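Local coordinates for Lmo1499 protein (Listeria monocytogenes, PDB 4IIW), which probably cleaves nascent peptidoglycan strands endolytically as a membrane-bound lytic transglycosylase of the MltG family, ending their elongation, at residues A149-A154 with I193-V198; R209-K214 with A308-K313; V237-I242 with G301-E306; D277-S282 with T286-G291. All blocks are in the same frame, centred on the assembly; numbering follows the deposited sequence.

The four contacts all lie within the YceG-like family region. Contacts 2 and 3 are neighbours, with centres about 12 Å apart, and share helix 302-309. They touch where Glu312 N probably bonds to Lys240 O (3.1 Å). Along the chain, contact 4 is nested inside the loop closed by contact 3, which is itself nested inside the loop closed by contact 2. Contact 1 closes earlier in the sequence, and its centre is about 25 Å from that of contact 2. Glu232 is predicted to be important for catalysis. The side chain of Tyr287 in contact 4 is about 7 Å from that of Glu232. The side chain of Arg239 in contact 3 is about 8 Å from that of Glu232.

Contact 1 of 4, residues A149-A154 with I193-V198; sequences ASMIKA and IITEMV
Two bends, at chi2 (-57°) and chi3 (90°), fold the end of Met151 so that its selenium faces Val198 and its CE methyl faces Thr195. Met151 is a selenomethionine. On the other helix, Thr195 sets OG1 beside its own backbone N (chi1 -62°), and this places the hydroxyl next to the methyl. Met151 CE lies 3.5 Å from Thr195 OG1 and 4.2 Å from Thr195 CG2. Met151 SE lies 4.0 Å from Val198 CB and about as far from both methyls of Val198, so the selenium rests against the whole branched end of the valine. The side chains cross at a slant. Within 149-154, Met151 makes the contact by itself, while Thr195 and Val198 lie about one turn apart on helix 190-204. The CA atoms of Met151 and Thr195 are 7.5 Å apart. Phe147 of helix 145-154 also touches Ile194 and Thr195. No hydrogen bond joins the segments. The Thr195 hydroxyl bonds instead to the backbone oxygen of Glu191, a turn earlier in its own helix. With that hydroxyl satisfied locally, the two helices meet here through buried, mostly apolar van der Waals contact.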
loop_
_atom_site.group_PDB
_atom_site.type_symbol
_atom_site.label_atom_id
_atom_site.label_comp_id
_atom_site.label_asym_id
_atom_site.label_seq_id
_atom_site.Cartn_x
_atom_site.Cartn_y
_atom_site.Cartn_z
ATOM N N ALA B 149 -25.027 51.699 -21.917
ATOM C CA ALA B 149 -25.166 53.076 -22.400
ATOM C C ALA B 149 -23.838 53.585 -23.002
ATOM O O ALA B 149 -23.862 54.314 -23.987
ATOM C CB ALA B 149 -25.639 53.999 -21.291
ATOM N N SER B 150 -22.699 53.186 -22.419
ATOM C CA SER B 150 -21.379 53.629 -22.906
ATOM C C SER B 150 -21.083 53.062 -24.283
ATOM O O SER B 150 -20.403 53.706 -25.070
ATOM C CB SER B 150 -20.233 53.299 -21.926
ATOM O OG SER B 150 -19.938 51.914 -21.861
HETATM N N MSE B 151 -21.592 51.864 -24.570
HETATM C CA MSE B 151 -21.433 51.269 -25.883
HETATM C C MSE B 151 -22.320 51.990 -26.908
HETATM O O MSE B 151 -21.913 52.217 -28.053
HETATM C CB MSE B 151 -21.793 49.795 -25.853
HETATM C CG MSE B 151 -20.799 48.882 -25.129
HETATM SE SE MSE B 151 -18.966 48.927 -25.794
HETATM C CE MSE B 151 -18.296 50.378 -24.659
ATOM N N ILE B 152 -23.535 52.352 -26.500
ATOM C CA ILE B 152 -24.439 53.069 -27.390
ATOM C C ILE B 152 -23.801 54.421 -27.749
ATOM O O ILE B 152 -24.002 54.953 -28.835
ATOM C CB ILE B 152 -25.846 53.274 -26.747
ATOM C CG1 ILE B 152 -26.564 51.935 -26.575
ATOM C CG2 ILE B 152 -26.712 54.153 -27.606
ATOM C CD1 ILE B 152 -27.822 52.045 -25.744
ATOM N N LYS B 153 -23.006 54.958 -26.843
ATOM C CA LYS B 153 -22.362 56.227 -27.082
ATOM C C LYS B 153 -21.080 56.071 -27.926
ATOM O O LYS B 153 -20.806 56.897 -28.800
ATOM C CB LYS B 153 -22.043 56.886 -25.729
ATOM C CG LYS B 153 -21.795 58.396 -25.780
ATOM C CD LYS B 153 -23.077 59.191 -26.133
ATOM C CE LYS B 153 -22.791 60.682 -26.268
ATOM N NZ LYS B 153 -21.755 60.948 -27.308
ATOM N N ALA B 154 -20.313 55.011 -27.673
ATOM C CA ALA B 154 -19.034 54.796 -28.353
ATOM C C ALA B 154 -19.146 54.254 -29.778
ATOM O O ALA B 154 -18.268 54.517 -30.619
ATOM C CB ALA B 154 -18.137 53.866 -27.516
ATOM N N ILE B 193 -12.402 44.042 -22.473
ATOM C CA ILE B 193 -12.552 42.905 -23.362
ATOM C C ILE B 193 -13.829 42.988 -24.184
ATOM O O ILE B 193 -13.809 42.865 -25.425
ATOM C CB ILE B 193 -12.568 41.612 -22.564
ATOM C CG1 ILE B 193 -11.214 41.425 -21.861
ATOM C CG2 ILE B 193 -12.882 40.424 -23.474
ATOM C CD1 ILE B 193 -11.142 40.222 -20.918
ATOM N N ILE B 194 -14.945 43.195 -23.499
ATOM C CA ILE B 194 -16.226 43.294 -24.175
ATOM C C ILE B 194 -16.166 44.439 -25.194
ATOM O O ILE B 194 -16.621 44.299 -26.320
ATOM C CB ILE B 194 -17.370 43.479 -23.159
ATOM C CG1 ILE B 194 -17.447 42.244 -22.257
ATOM C CG2 ILE B 194 -18.704 43.678 -23.862
ATOM C CD1 ILE B 194 -18.188 42.483 -20.956
ATOM N N THR B 195 -15.558 45.559 -24.814
ATOM C CA THR B 195 -15.474 46.687 -25.729
ATOM C C THR B 195 -14.774 46.280 -27.014
ATOM O O THR B 195 -15.216 46.663 -28.085
ATOM C CB THR B 195 -14.782 47.915 -25.100
ATOM O OG1 THR B 195 -15.549 48.365 -23.983
ATOM C CG2 THR B 195 -14.632 49.087 -26.124
ATOM N N GLU B 196 -13.703 45.504 -26.933
ATOM C CA GLU B 196 -13.006 45.111 -28.161
ATOM C C GLU B 196 -13.879 44.262 -29.081
ATOM O O GLU B 196 -13.771 44.348 -30.299
ATOM C CB GLU B 196 -11.695 44.384 -27.868
ATOM C CG GLU B 196 -10.647 45.287 -27.279
ATOM C CD GLU B 196 -10.224 46.383 -28.243
ATOM O OE1 GLU B 196 -9.696 46.061 -29.335
ATOM O OE2 GLU B 196 -10.396 47.567 -27.892
HETATM N N MSE B 197 -14.754 43.462 -28.502
HETATM C CA MSE B 197 -15.635 42.622 -29.290
HETATM C C MSE B 197 -16.721 43.473 -29.933
HETATM O O MSE B 197 -17.112 43.218 -31.089
HETATM C CB MSE B 197 -16.242 41.533 -28.430
HETATM C CG MSE B 197 -15.195 40.631 -27.783
HETATM SE SE MSE B 197 -16.000 39.254 -26.643
HETATM C CE MSE B 197 -14.367 38.429 -26.018
ATOM N N VAL B 198 -17.206 44.482 -29.213
ATOM C CA VAL B 198 -18.220 45.364 -29.782
ATOM C C VAL B 198 -17.595 46.193 -30.928
ATOM O O VAL B 198 -18.220 46.418 -31.961
ATOM C CB VAL B 198 -18.887 46.267 -28.720
ATOM C CG1 VAL B 198 -19.776 47.287 -29.381
ATOM C CG2 VAL B 198 -19.695 45.422 -27.739
#

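Contact 2 of 4, residues R209-K214 with A308-K313; sequences RDELTK and ALYPEK
The C-terminal end of helix 302-309 meets the side of the short helix 209-215 here. Tyr310 is the first residue to leave helical backbone angles. Leu309, the last residue of the helix, directs its side chain at the other segment. Its two methyls divide the work. Leu309 CD2 meets Leu212 CD2 at 3.6 Å, with the two leucines crossing at about a right angle. Leu309 CD1 lies 4.1 Å from Glu211 CB. The next residue adds a more exposed contact at the outer side. Glu211 has CG anti to its backbone N (chi1 -172°) and bends at chi2, which lays its chain against the hydroxyl end of Tyr310. Tyr310 OH is 3.6 Å from Glu211 CG, and Glu211 CD is 4.1 Å from Tyr310 CE2. The carboxylate and the ring are tilted 42° to each other, and no hydrogen bond crosses between the segments. The acid end is held within its own helix, where Glu211 OE2 bonds to Gln215 NE2. The same amide nitrogen also bonds to Leu309 O, so Gln215 ties together the two sides of the contact. Leu212 and Leu309 both rest on Phe222 of helix 219-232 and on Met217 in the loop before it. Beyond the turn, Pro311 packs on Ala243 and Tyr247 of helix 239-251.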
loop_
_atom_site.group_PDB
_atom_site.type_symbol
_atom_site.label_atom_id
_atom_site.label_comp_id
_atom_site.label_asym_id
_atom_site.label_seq_id
_atom_site.Cartn_x
_atom_site.Cartn_y
_atom_site.Cartn_z
ATOM N N ARG B 209 -22.980 48.221 -44.682
ATOM C CA ARG B 209 -23.684 49.504 -44.470
ATOM C C ARG B 209 -24.524 49.936 -45.654
ATOM O O ARG B 209 -25.694 50.248 -45.498
ATOM C CB ARG B 209 -22.709 50.653 -44.192
ATOM C CG ARG B 209 -21.832 50.503 -42.968
ATOM C CD ARG B 209 -22.608 50.529 -41.659
ATOM N NE ARG B 209 -21.685 50.469 -40.523
ATOM C CZ ARG B 209 -22.053 50.461 -39.251
ATOM N NH1 ARG B 209 -23.343 50.516 -38.932
ATOM N NH2 ARG B 209 -21.123 50.402 -38.297
ATOM N N ASP B 210 -23.910 49.977 -46.831
ATOM C CA ASP B 210 -24.603 50.418 -48.021
ATOM C C ASP B 210 -25.840 49.577 -48.320
ATOM O O ASP B 210 -26.877 50.126 -48.712
ATOM C CB ASP B 210 -23.667 50.439 -49.242
ATOM C CG ASP B 210 -22.584 51.521 -49.146
ATOM O OD1 ASP B 210 -22.336 52.051 -48.035
ATOM O OD2 ASP B 210 -21.969 51.833 -50.192
ATOM N N GLU B 211 -25.753 48.260 -48.141
ATOM C CA GLU B 211 -26.913 47.422 -48.429
ATOM C C GLU B 211 -27.998 47.601 -47.338
ATOM O O GLU B 211 -29.185 47.651 -47.645
ATOM C CB GLU B 211 -26.508 45.960 -48.632
ATOM C CG GLU B 211 -27.652 45.069 -49.119
ATOM C CD GLU B 211 -28.237 45.479 -50.496
ATOM O OE1 GLU B 211 -27.499 46.025 -51.354
ATOM O OE2 GLU B 211 -29.439 45.224 -50.724
ATOM N N LEU B 212 -27.584 47.720 -46.075
ATOM C CA LEU B 212 -28.529 47.958 -44.983
ATOM C C LEU B 212 -29.351 49.242 -45.215
ATOM O O LEU B 212 -30.569 49.249 -45.009
ATOM C CB LEU B 212 -27.785 48.069 -43.669
ATOM C CG LEU B 212 -27.159 46.780 -43.149
ATOM C CD1 LEU B 212 -26.196 47.093 -42.020
ATOM C CD2 LEU B 212 -28.240 45.796 -42.709
ATOM N N THR B 213 -28.675 50.314 -45.634
ATOM C CA THR B 213 -29.320 51.594 -45.919
ATOM C C THR B 213 -30.327 51.451 -47.072
ATOM O O THR B 213 -31.442 51.966 -47.004
ATOM C CB THR B 213 -28.283 52.706 -46.296
ATOM O OG1 THR B 213 -27.347 52.905 -45.221
ATOM C CG2 THR B 213 -28.993 54.040 -46.611
ATOM N N LYS B 214 -29.929 50.743 -48.124
ATOM C CA LYS B 214 -30.794 50.524 -49.279
ATOM C C LYS B 214 -32.045 49.709 -48.927
ATOM O O LYS B 214 -33.125 50.017 -49.390
ATOM C CB LYS B 214 -30.018 49.834 -50.405
ATOM C CG LYS B 214 -30.848 49.618 -51.665
ATOM C CD LYS B 214 -30.043 48.947 -52.756
ATOM C CE LYS B 214 -30.884 48.708 -53.989
ATOM N NZ LYS B 214 -30.066 48.069 -55.040
ATOM N N ALA B 308 -28.453 36.915 -44.672
ATOM C CA ALA B 308 -29.489 37.807 -44.175
ATOM C C ALA B 308 -29.759 38.938 -45.150
ATOM O O ALA B 308 -30.900 39.289 -45.370
ATOM C CB ALA B 308 -29.104 38.378 -42.779
ATOM N N LEU B 309 -28.705 39.507 -45.723
ATOM C CA LEU B 309 -28.844 40.612 -46.669
ATOM C C LEU B 309 -29.095 40.188 -48.107
ATOM O O LEU B 309 -29.715 40.928 -48.866
ATOM C CB LEU B 309 -27.592 41.492 -46.649
ATOM C CG LEU B 309 -27.386 42.345 -45.410
ATOM C CD1 LEU B 309 -26.139 43.186 -45.593
ATOM C CD2 LEU B 309 -28.609 43.236 -45.168
ATOM N N TYR B 310 -28.602 39.012 -48.480
ATOM C CA TYR B 310 -28.721 38.522 -49.849
ATOM C C TYR B 310 -29.292 37.123 -49.910
ATOM O O TYR B 310 -28.616 36.186 -50.293
ATOM C CB TYR B 310 -27.348 38.516 -50.512
ATOM C CG TYR B 310 -26.680 39.863 -50.571
ATOM C CD1 TYR B 310 -25.735 40.232 -49.623
ATOM C CD2 TYR B 310 -26.985 40.766 -51.586
ATOM C CE1 TYR B 310 -25.106 41.462 -49.681
ATOM C CE2 TYR B 310 -26.367 42.001 -51.651
ATOM C CZ TYR B 310 -25.430 42.340 -50.695
ATOM O OH TYR B 310 -24.816 43.558 -50.754
ATOM N N PRO B 311 -30.557 36.974 -49.541
ATOM C CA PRO B 311 -31.155 35.647 -49.594
ATOM C C PRO B 311 -31.499 35.248 -51.016
ATOM O O PRO B 311 -31.432 36.085 -51.916
ATOM C CB PRO B 311 -32.435 35.807 -48.764
ATOM C CG PRO B 311 -32.764 37.244 -48.849
ATOM C CD PRO B 311 -31.485 37.994 -49.031
ATOM N N GLU B 312 -31.848 33.980 -51.218
ATOM C CA GLU B 312 -32.252 33.522 -52.530
ATOM C C GLU B 312 -33.758 33.711 -52.710
ATOM O O GLU B 312 -34.531 33.599 -51.761
ATOM C CB GLU B 312 -31.862 32.063 -52.751
ATOM C CG GLU B 312 -30.360 31.828 -52.729
ATOM C CD GLU B 312 -29.957 30.482 -53.305
ATOM O OE1 GLU B 312 -30.803 29.838 -53.962
ATOM O OE2 GLU B 312 -28.787 30.074 -53.113
ATOM N N LYS B 313 -34.166 34.015 -53.936
ATOM C CA LYS B 313 -35.572 34.213 -54.249
ATOM C C LYS B 313 -36.134 32.832 -54.497
ATOM O O LYS B 313 -35.745 32.182 -55.463
ATOM C CB LYS B 313 -35.725 35.094 -55.503
ATOM C CG LYS B 313 -35.005 36.475 -55.425
ATOM C CD LYS B 313 -35.632 37.456 -54.399
ATOM C CE LYS B 313 -37.024 37.945 -54.856
ATOM N NZ LYS B 313 -37.628 38.979 -53.967
#

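Contact 3 of 4, residues V237-I242 with G301-E306; sequences VDRKMI and GDSSME
The first turn of helix 239-251 faces the first turn of helix 302-309, with the CA atoms of Arg239 and Ser304 6.4 Å apart. Arg239 points at the other segment and bends at chi3 (149°), which sets CD beside Ser303 OG and NE beside Ser304 OG. Its NE donates a weak hydrogen bond to Ser304 OG, 3.1 Å long and bent to 134° at the hydrogen. Both hydroxyls approach the guanidinium obliquely. Ser304 OG has a stronger partner in Glu230 OE1, which also accepts from Gly301 N. Glu230 OE2 forms a long, weak ion pair with Arg239 NH2. At the outer side, the extended chain of Lys240 brings its amino group near Glu306. Lys240 NZ and Glu306 OE2 form a long salt bridge of 3.6 Å. Asp238 is the N-cap of helix 239-251, and its OD2 accepts from Lys240 N at 3.1 Å, from above the carboxylate plane. Gly301 holds the N-cap position of the other helix. The arrangement is a polar meeting of two helix N-termini beside helix 219-232, whose last residue is Glu232. The side chain of Arg239 is about 8 Å from that of Glu232, which places this contact near a residue predicted to be important for catalytic activity.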
loop_
_atom_site.group_PDB
_atom_site.type_symbol
_atom_site.label_atom_id
_atom_site.label_comp_id
_atom_site.label_asym_id
_atom_site.label_seq_id
_atom_site.Cartn_x
_atom_site.Cartn_y
_atom_site.Cartn_z
ATOM N N VAL B 237 -24.384 23.635 -45.206
ATOM C CA VAL B 237 -25.730 24.008 -45.676
ATOM C C VAL B 237 -25.756 25.385 -46.356
ATOM O O VAL B 237 -24.966 26.290 -46.014
ATOM C CB VAL B 237 -26.793 23.958 -44.535
ATOM C CG1 VAL B 237 -28.127 24.514 -45.013
ATOM C CG2 VAL B 237 -26.963 22.531 -44.040
ATOM N N ASP B 238 -26.652 25.511 -47.339
ATOM C CA ASP B 238 -26.839 26.749 -48.071
ATOM C C ASP B 238 -27.702 27.678 -47.210
ATOM O O ASP B 238 -28.923 27.546 -47.131
ATOM C CB ASP B 238 -27.480 26.483 -49.439
ATOM C CG ASP B 238 -27.656 27.754 -50.270
ATOM O OD1 ASP B 238 -28.200 27.657 -51.397
ATOM O OD2 ASP B 238 -27.262 28.846 -49.800
ATOM N N ARG B 239 -27.025 28.615 -46.562
ATOM C CA ARG B 239 -27.647 29.571 -45.675
ATOM C C ARG B 239 -28.536 30.578 -46.389
ATOM O O ARG B 239 -29.445 31.125 -45.795
ATOM C CB ARG B 239 -26.554 30.289 -44.901
ATOM C CG ARG B 239 -25.823 29.394 -43.884
ATOM C CD ARG B 239 -24.600 30.101 -43.321
ATOM N NE ARG B 239 -24.273 29.727 -41.941
ATOM C CZ ARG B 239 -23.329 28.866 -41.560
ATOM N NH1 ARG B 239 -22.556 28.230 -42.449
ATOM N NH2 ARG B 239 -23.157 28.650 -40.257
ATOM N N LYS B 240 -28.278 30.830 -47.659
ATOM C CA LYS B 240 -29.115 31.755 -48.407
ATOM C C LYS B 240 -30.523 31.183 -48.664
ATOM O O LYS B 240 -31.451 31.945 -48.924
ATOM C CB LYS B 240 -28.442 32.170 -49.712
ATOM C CG LYS B 240 -27.225 33.014 -49.492
ATOM C CD LYS B 240 -26.553 33.412 -50.792
ATOM C CE LYS B 240 -25.267 34.182 -50.516
ATOM N NZ LYS B 240 -24.493 34.449 -51.768
HETATM N N MSE B 241 -30.667 29.854 -48.623
HETATM C CA MSE B 241 -31.974 29.212 -48.760
HETATM C C MSE B 241 -32.660 29.255 -47.414
HETATM O O MSE B 241 -33.852 29.528 -47.328
HETATM C CB MSE B 241 -31.877 27.755 -49.230
HETATM C CG MSE B 241 -31.764 27.553 -50.730
HETATM SE SE MSE B 241 -33.348 28.176 -51.670
HETATM C CE MSE B 241 -32.800 27.597 -53.459
ATOM N N ILE B 242 -31.916 28.978 -46.357
ATOM C CA ILE B 242 -32.484 29.067 -45.028
ATOM C C ILE B 242 -33.045 30.471 -44.841
ATOM O O ILE B 242 -34.169 30.647 -44.366
ATOM C CB ILE B 242 -31.451 28.788 -43.946
ATOM C CG1 ILE B 242 -31.046 27.315 -43.985
ATOM C CG2 ILE B 242 -32.011 29.128 -42.565
ATOM C CD1 ILE B 242 -29.870 26.971 -43.041
ATOM N N GLY B 301 -21.378 34.521 -38.197
ATOM C CA GLY B 301 -20.228 34.537 -39.113
ATOM C C GLY B 301 -20.625 35.289 -40.371
ATOM O O GLY B 301 -21.797 35.570 -40.579
ATOM N N ASP B 302 -19.659 35.630 -41.214
ATOM C CA ASP B 302 -19.974 36.370 -42.435
ATOM C C ASP B 302 -20.953 35.616 -43.300
ATOM O O ASP B 302 -21.838 36.211 -43.927
ATOM C CB ASP B 302 -18.714 36.677 -43.220
ATOM C CG ASP B 302 -17.934 37.811 -42.619
ATOM O OD1 ASP B 302 -18.483 38.938 -42.561
ATOM O OD2 ASP B 302 -16.769 37.587 -42.222
ATOM N N SER B 303 -20.798 34.302 -43.330
ATOM C CA SER B 303 -21.679 33.474 -44.117
ATOM C C SER B 303 -23.152 33.804 -43.809
ATOM O O SER B 303 -23.938 34.106 -44.704
ATOM C CB SER B 303 -21.382 32.006 -43.849
ATOM O OG SER B 303 -22.170 31.198 -44.696
ATOM N N SER B 304 -23.509 33.762 -42.534
ATOM C CA SER B 304 -24.874 34.067 -42.123
ATOM C C SER B 304 -25.262 35.507 -42.397
ATOM O O SER B 304 -26.398 35.779 -42.795
ATOM C CB SER B 304 -25.073 33.752 -40.652
ATOM O OG SER B 304 -25.061 32.350 -40.463
HETATM N N MSE B 305 -24.340 36.435 -42.186
HETATM C CA MSE B 305 -24.640 37.831 -42.447
HETATM C C MSE B 305 -24.982 38.050 -43.924
HETATM O O MSE B 305 -25.959 38.727 -44.214
HETATM C CB MSE B 305 -23.514 38.733 -41.959
HETATM C CG MSE B 305 -23.497 38.854 -40.449
HETATM SE SE MSE B 305 -22.028 39.917 -39.808
HETATM C CE MSE B 305 -22.311 39.690 -37.892
ATOM N N GLU B 306 -24.191 37.480 -44.844
ATOM C CA GLU B 306 -24.512 37.565 -46.276
ATOM C C GLU B 306 -25.889 37.004 -46.568
ATOM O O GLU B 306 -26.634 37.566 -47.360
ATOM C CB GLU B 306 -23.525 36.796 -47.164
ATOM C CG GLU B 306 -22.571 37.637 -48.005
ATOM C CD GLU B 306 -22.092 36.865 -49.246
ATOM O OE1 GLU B 306 -21.652 37.502 -50.235
ATOM O OE2 GLU B 306 -22.191 35.614 -49.249
#

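Contact 4 of 4, residues D277-S282 with T286-G291; sequences DLEVDS and TYKNNG
Leu278 lays one methyl over a face of the Tyr287 ring. Its CD2 sits 3.7 Å from the ring centroid and only 12° off the ring normal, a CH-pi contact over the centre. Tyr287 points its side chain at the other segment, and Leu278 brings the end of its own round to meet it. The ring is also held at its far end, because Tyr287 OH hydrogen-bonds to Asp259 OD1. Lys288 runs across the backbone at Glu279. Its chain is extended through chi3 (171°), which carries CE across to 3.3 Å from Glu279 O and 3.8 Å from Glu279 CG. The charged ends do not meet: Glu279 OE2 and Lys288 NZ are 5.5 Å apart, so any attraction between them is probably modest. Asn289 points at the other segment too and bonds through ND2 to Asn285 O. Asn285 ND2 in turn bonds to Leu278 O and Val280 O, tying the intervening turn to the first segment. The Tyr287 side chain is about 7 Å from that of Glu232, predicted to be important for catalysis. The contact closes the short turn 283-285 at the start of the long loop from helix 275-278 to helix 302-309. Helix 259-265 lies alongside: Val262 touches Asp277 and Tyr287, and Ala265 touches Ser282.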
loop_
_atom_site.group_PDB
_atom_site.type_symbol
_atom_site.label_atom_id
_atom_site.label_comp_id
_atom_site.label_asym_id
_atom_site.label_seq_id
_atom_site.Cartn_x
_atom_site.Cartn_y
_atom_site.Cartn_z
ATOM N N ASP B 277 -41.080 22.547 -23.798
ATOM C CA ASP B 277 -40.236 23.699 -24.104
ATOM C C ASP B 277 -40.889 24.607 -25.154
ATOM O O ASP B 277 -40.767 25.832 -25.089
ATOM C CB ASP B 277 -38.855 23.237 -24.587
ATOM C CG ASP B 277 -38.064 22.506 -23.505
ATOM O OD1 ASP B 277 -38.371 22.668 -22.299
ATOM O OD2 ASP B 277 -37.118 21.779 -23.871
ATOM N N LEU B 278 -41.596 24.003 -26.106
ATOM C CA LEU B 278 -42.272 24.757 -27.171
ATOM C C LEU B 278 -43.396 25.651 -26.636
ATOM O O LEU B 278 -43.851 26.570 -27.325
ATOM C CB LEU B 278 -42.836 23.805 -28.236
ATOM C CG LEU B 278 -41.821 22.907 -28.957
ATOM C CD1 LEU B 278 -42.528 21.911 -29.879
ATOM C CD2 LEU B 278 -40.795 23.734 -29.731
ATOM N N GLU B 279 -43.834 25.391 -25.406
ATOM C CA GLU B 279 -44.905 26.168 -24.800
ATOM C C GLU B 279 -44.384 27.338 -23.940
ATOM O O GLU B 279 -45.169 28.188 -23.522
ATOM C CB GLU B 279 -45.814 25.237 -23.975
ATOM C CG GLU B 279 -47.136 25.874 -23.539
ATOM C CD GLU B 279 -47.948 24.989 -22.619
ATOM O OE1 GLU B 279 -47.631 23.787 -22.496
ATOM O OE2 GLU B 279 -48.915 25.496 -22.015
ATOM N N VAL B 280 -43.067 27.401 -23.709
ATOM C CA VAL B 280 -42.460 28.460 -22.869
ATOM C C VAL B 280 -42.933 29.879 -23.203
ATOM O O VAL B 280 -42.905 30.301 -24.362
ATOM C CB VAL B 280 -40.944 28.459 -22.958
ATOM C CG1 VAL B 280 -40.496 28.737 -24.383
ATOM C CG2 VAL B 280 -40.381 29.507 -22.016
ATOM N N ASP B 281 -43.345 30.610 -22.167
ATOM C CA ASP B 281 -43.857 31.972 -22.321
ATOM C C ASP B 281 -42.700 32.936 -22.424
ATOM O O ASP B 281 -42.063 33.233 -21.425
ATOM C CB ASP B 281 -44.755 32.347 -21.125
ATOM C CG ASP B 281 -45.375 33.742 -21.256
ATOM O OD1 ASP B 281 -45.208 34.384 -22.318
ATOM O OD2 ASP B 281 -46.038 34.193 -20.291
ATOM N N SER B 282 -42.430 33.418 -23.636
ATOM C CA SER B 282 -41.318 34.351 -23.886
ATOM C C SER B 282 -41.417 34.966 -25.275
ATOM O O SER B 282 -41.699 34.262 -26.243
ATOM C CB SER B 282 -39.960 33.640 -23.771
ATOM O OG SER B 282 -38.884 34.504 -24.130
ATOM N N THR B 286 -40.472 31.701 -31.015
ATOM C CA THR B 286 -41.022 31.888 -32.360
ATOM C C THR B 286 -42.097 30.875 -32.741
ATOM O O THR B 286 -42.590 30.890 -33.865
ATOM C CB THR B 286 -39.928 31.914 -33.419
ATOM O OG1 THR B 286 -39.153 30.707 -33.340
ATOM C CG2 THR B 286 -39.025 33.138 -33.204
ATOM N N TYR B 287 -42.439 29.983 -31.816
ATOM C CA TYR B 287 -43.561 29.076 -32.007
ATOM C C TYR B 287 -44.842 29.762 -31.528
ATOM O O TYR B 287 -45.929 29.448 -32.007
ATOM C CB TYR B 287 -43.361 27.772 -31.242
ATOM C CG TYR B 287 -42.480 26.779 -31.953
ATOM C CD1 TYR B 287 -41.098 26.897 -31.922
ATOM C CD2 TYR B 287 -43.036 25.711 -32.653
ATOM C CE1 TYR B 287 -40.292 25.986 -32.575
ATOM C CE2 TYR B 287 -42.238 24.789 -33.305
ATOM C CZ TYR B 287 -40.866 24.933 -33.265
ATOM O OH TYR B 287 -40.066 24.024 -33.920
ATOM N N LYS B 288 -44.699 30.702 -30.590
ATOM C CA LYS B 288 -45.841 31.435 -30.018
ATOM C C LYS B 288 -45.987 32.896 -30.441
ATOM O O LYS B 288 -46.945 33.534 -30.083
ATOM C CB LYS B 288 -45.800 31.371 -28.486
ATOM C CG LYS B 288 -46.247 30.023 -27.929
ATOM C CD LYS B 288 -46.606 30.114 -26.446
ATOM C CE LYS B 288 -47.267 28.821 -25.945
ATOM N NZ LYS B 288 -48.570 28.499 -26.606
ATOM N N ASN B 289 -45.043 33.421 -31.203
ATOM C CA ASN B 289 -45.083 34.823 -31.615
ATOM C C ASN B 289 -44.711 34.968 -33.059
ATOM O O ASN B 289 -43.811 34.268 -33.530
ATOM C CB ASN B 289 -44.062 35.616 -30.808
ATOM C CG ASN B 289 -44.375 35.641 -29.339
ATOM O OD1 ASN B 289 -45.321 36.280 -28.919
ATOM N ND2 ASN B 289 -43.561 34.972 -28.548
ATOM N N ASN B 290 -45.385 35.866 -33.770
ATOM C CA ASN B 290 -45.014 36.128 -35.149
ATOM C C ASN B 290 -43.823 37.086 -35.191
ATOM O O ASN B 290 -43.478 37.706 -34.181
ATOM C CB ASN B 290 -46.182 36.694 -35.938
ATOM C CG ASN B 290 -47.295 35.676 -36.138
ATOM O OD1 ASN B 290 -48.172 35.502 -35.281
ATOM N ND2 ASN B 290 -47.284 35.023 -37.295
ATOM N N GLY B 291 -43.174 37.186 -36.347
ATOM C CA GLY B 291 -42.038 38.094 -36.514
ATOM C C GLY B 291 -40.729 37.506 -36.029
ATOM O O GLY B 291 -40.632 36.320 -35.721
#